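Local coordinates for DUF5618 domain-containing protein (Dyadobacter fermentans, PDB 3MFN) that is of unknown function but folds as a mostly helical protein of the DUF5618 family and assembles from two copies, at residues Trp97-Leu102 with Lys108-Phe113. Sequence-based numbering, arbitrary orientation.
Sequences WYKSNL and KILNTF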
# COMPACT_ATOMS: atom_id res chain seq x y z
N TRP A 97 20.36 1.80 1.00
CA TRP A 97 21.38 1.00 0.38
C TRP A 97 20.79 0.19 -0.78
O TRP A 97 21.39 0.12 -1.87
CB TRP A 97 22.04 0.11 1.40
CG TRP A 97 23.21 -0.55 0.88
CD1 TRP A 97 24.48 0.01 0.75
CD2 TRP A 97 23.29 -1.86 0.37
NE1 TRP A 97 25.32 -0.89 0.20
CE2 TRP A 97 24.63 -2.05 -0.05
CE3 TRP A 97 22.37 -2.90 0.20
CZ2 TRP A 97 25.08 -3.26 -0.57
CZ3 TRP A 97 22.81 -4.08 -0.35
CH2 TRP A 97 24.17 -4.24 -0.75
N TYR A 98 19.62 -0.39 -0.62
CA TYR A 98 19.03 -1.19 -1.72
C TYR A 98 18.62 -0.27 -2.84
O TYR A 98 18.87 -0.58 -4.02
CB TYR A 98 17.84 -2.05 -1.25
CG TYR A 98 18.29 -3.04 -0.20
CD1 TYR A 98 18.84 -4.22 -0.58
CD2 TYR A 98 18.19 -2.77 1.13
CE1 TYR A 98 19.27 -5.12 0.35
CE2 TYR A 98 18.63 -3.67 2.07
CZ TYR A 98 19.15 -4.85 1.67
OH TYR A 98 19.63 -5.80 2.56
N LYS A 99 18.05 0.87 -2.51
CA LYS A 99 17.59 1.81 -3.59
C LYS A 99 18.74 2.37 -4.45
O LYS A 99 18.65 2.46 -5.69
CB LYS A 99 16.81 2.96 -2.97
CG LYS A 99 15.40 2.49 -2.40
CD LYS A 99 14.72 3.55 -1.48
CE LYS A 99 14.39 4.84 -2.19
NZ LYS A 99 14.03 6.00 -1.29
N SER A 100 19.81 2.78 -3.80
CA SER A 100 20.89 3.40 -4.56
C SER A 100 21.58 2.31 -5.41
O SER A 100 21.91 2.57 -6.57
CB SER A 100 21.82 4.19 -3.63
OG SER A 100 22.77 3.36 -3.01
N ASN A 101 21.67 1.07 -4.90
CA ASN A 101 22.18 -0.05 -5.73
C ASN A 101 21.27 -0.35 -6.93
O ASN A 101 21.74 -0.63 -8.03
CB ASN A 101 22.47 -1.33 -4.90
CG ASN A 101 23.88 -1.34 -4.32
OD1 ASN A 101 24.85 -1.32 -5.05
ND2 ASN A 101 23.99 -1.36 -3.02
N LEU A 102 19.95 -0.24 -6.75
CA LEU A 102 19.03 -0.50 -7.82
C LEU A 102 18.91 0.68 -8.78
O LEU A 102 18.57 0.49 -9.94
CB LEU A 102 17.65 -0.87 -7.27
CG LEU A 102 17.51 -2.23 -6.56
CD1 LEU A 102 16.22 -2.27 -5.76
CD2 LEU A 102 17.61 -3.37 -7.61
N LYS A 108 12.71 0.68 -13.59
CA LYS A 108 11.50 -0.07 -13.42
C LYS A 108 11.66 -0.92 -12.18
O LYS A 108 10.72 -1.06 -11.42
CB LYS A 108 11.20 -0.98 -14.61
CG LYS A 108 9.67 -1.26 -14.75
CD LYS A 108 9.30 -2.64 -15.36
CE LYS A 108 7.78 -2.76 -15.68
NZ LYS A 108 6.90 -2.59 -14.44
N ILE A 109 12.87 -1.46 -11.97
CA ILE A 109 13.10 -2.40 -10.91
C ILE A 109 13.23 -1.62 -9.61
O ILE A 109 12.78 -2.10 -8.58
CB ILE A 109 14.27 -3.36 -11.19
CG1 ILE A 109 13.90 -4.28 -12.37
CG2 ILE A 109 14.52 -4.35 -10.03
CD1 ILE A 109 12.82 -5.35 -12.03
N LEU A 110 13.81 -0.43 -9.67
CA LEU A 110 13.80 0.50 -8.55
C LEU A 110 12.38 0.75 -8.07
O LEU A 110 12.08 0.51 -6.88
CB LEU A 110 14.49 1.82 -8.87
CG LEU A 110 14.44 2.95 -7.81
CD1 LEU A 110 15.06 2.49 -6.52
CD2 LEU A 110 15.17 4.32 -8.35
N ASN A 111 11.51 1.19 -8.96
CA ASN A 111 10.14 1.52 -8.58
C ASN A 111 9.45 0.30 -8.02
O ASN A 111 8.73 0.40 -7.05
CB ASN A 111 9.33 2.08 -9.75
CG ASN A 111 9.75 3.48 -10.17
OD1 ASN A 111 10.34 4.20 -9.40
ND2 ASN A 111 9.47 3.83 -11.40
N THR A 112 9.68 -0.86 -8.65
CA THR A 112 9.11 -2.11 -8.19
C THR A 112 9.55 -2.40 -6.74
O THR A 112 8.71 -2.80 -5.90
CB THR A 112 9.49 -3.30 -9.14
OG1 THR A 112 9.00 -3.04 -10.45
CG2 THR A 112 8.95 -4.67 -8.67
N PHE A 113 10.84 -2.24 -6.45
CA PHE A 113 11.32 -2.48 -5.11
C PHE A 113 10.71 -1.49 -4.12
O PHE A 113 10.41 -1.87 -2.96
CB PHE A 113 12.89 -2.39 -5.05
CG PHE A 113 13.42 -2.46 -3.67
CD1 PHE A 113 13.43 -3.68 -2.99
CD2 PHE A 113 13.81 -1.34 -3.01
CE1 PHE A 113 13.87 -3.75 -1.73
CE2 PHE A 113 14.25 -1.42 -1.72
CZ PHE A 113 14.27 -2.61 -1.07
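L102 and F113 meet at the heart of an antiparallel helical hairpin, in which helix 107-126 doubles back along the short helix 95-103; the N-to-C directions of the two segments differ by 162° and their axes approach to 9.3 Å. L102 lies across F113 at about a right angle, its CD1 3.4 Å from F113 CB and nearly as close to CG. F113 holds its ring trans to its own N (chi1 173°), which carries CZ to within 3.6 Å of Y98 CB, and K99 CG sits at the ring edge, near its plane. Cut back to an alanine, F113 would still touch L102 CD1 through its methyl, but Y98 CB and K99 CG would probably lose the ring and face a gap between the helices. The other methyl of L102, CD2, touches I109 CG2 at 4.0 Å, while L110 CD1 rests against the backbone carbonyl of K99. Farther out, Y74 and L81 of helix 63-85 pack on F113, and W148 of helix 132-153 packs on both L102 and I109, joining the hairpin to two other helices of the chain. The Y98 ring takes W97 CE3 over the centre of one face, 3.8 Å above its plane, and its OH hydrogen-bonds D82 OD1.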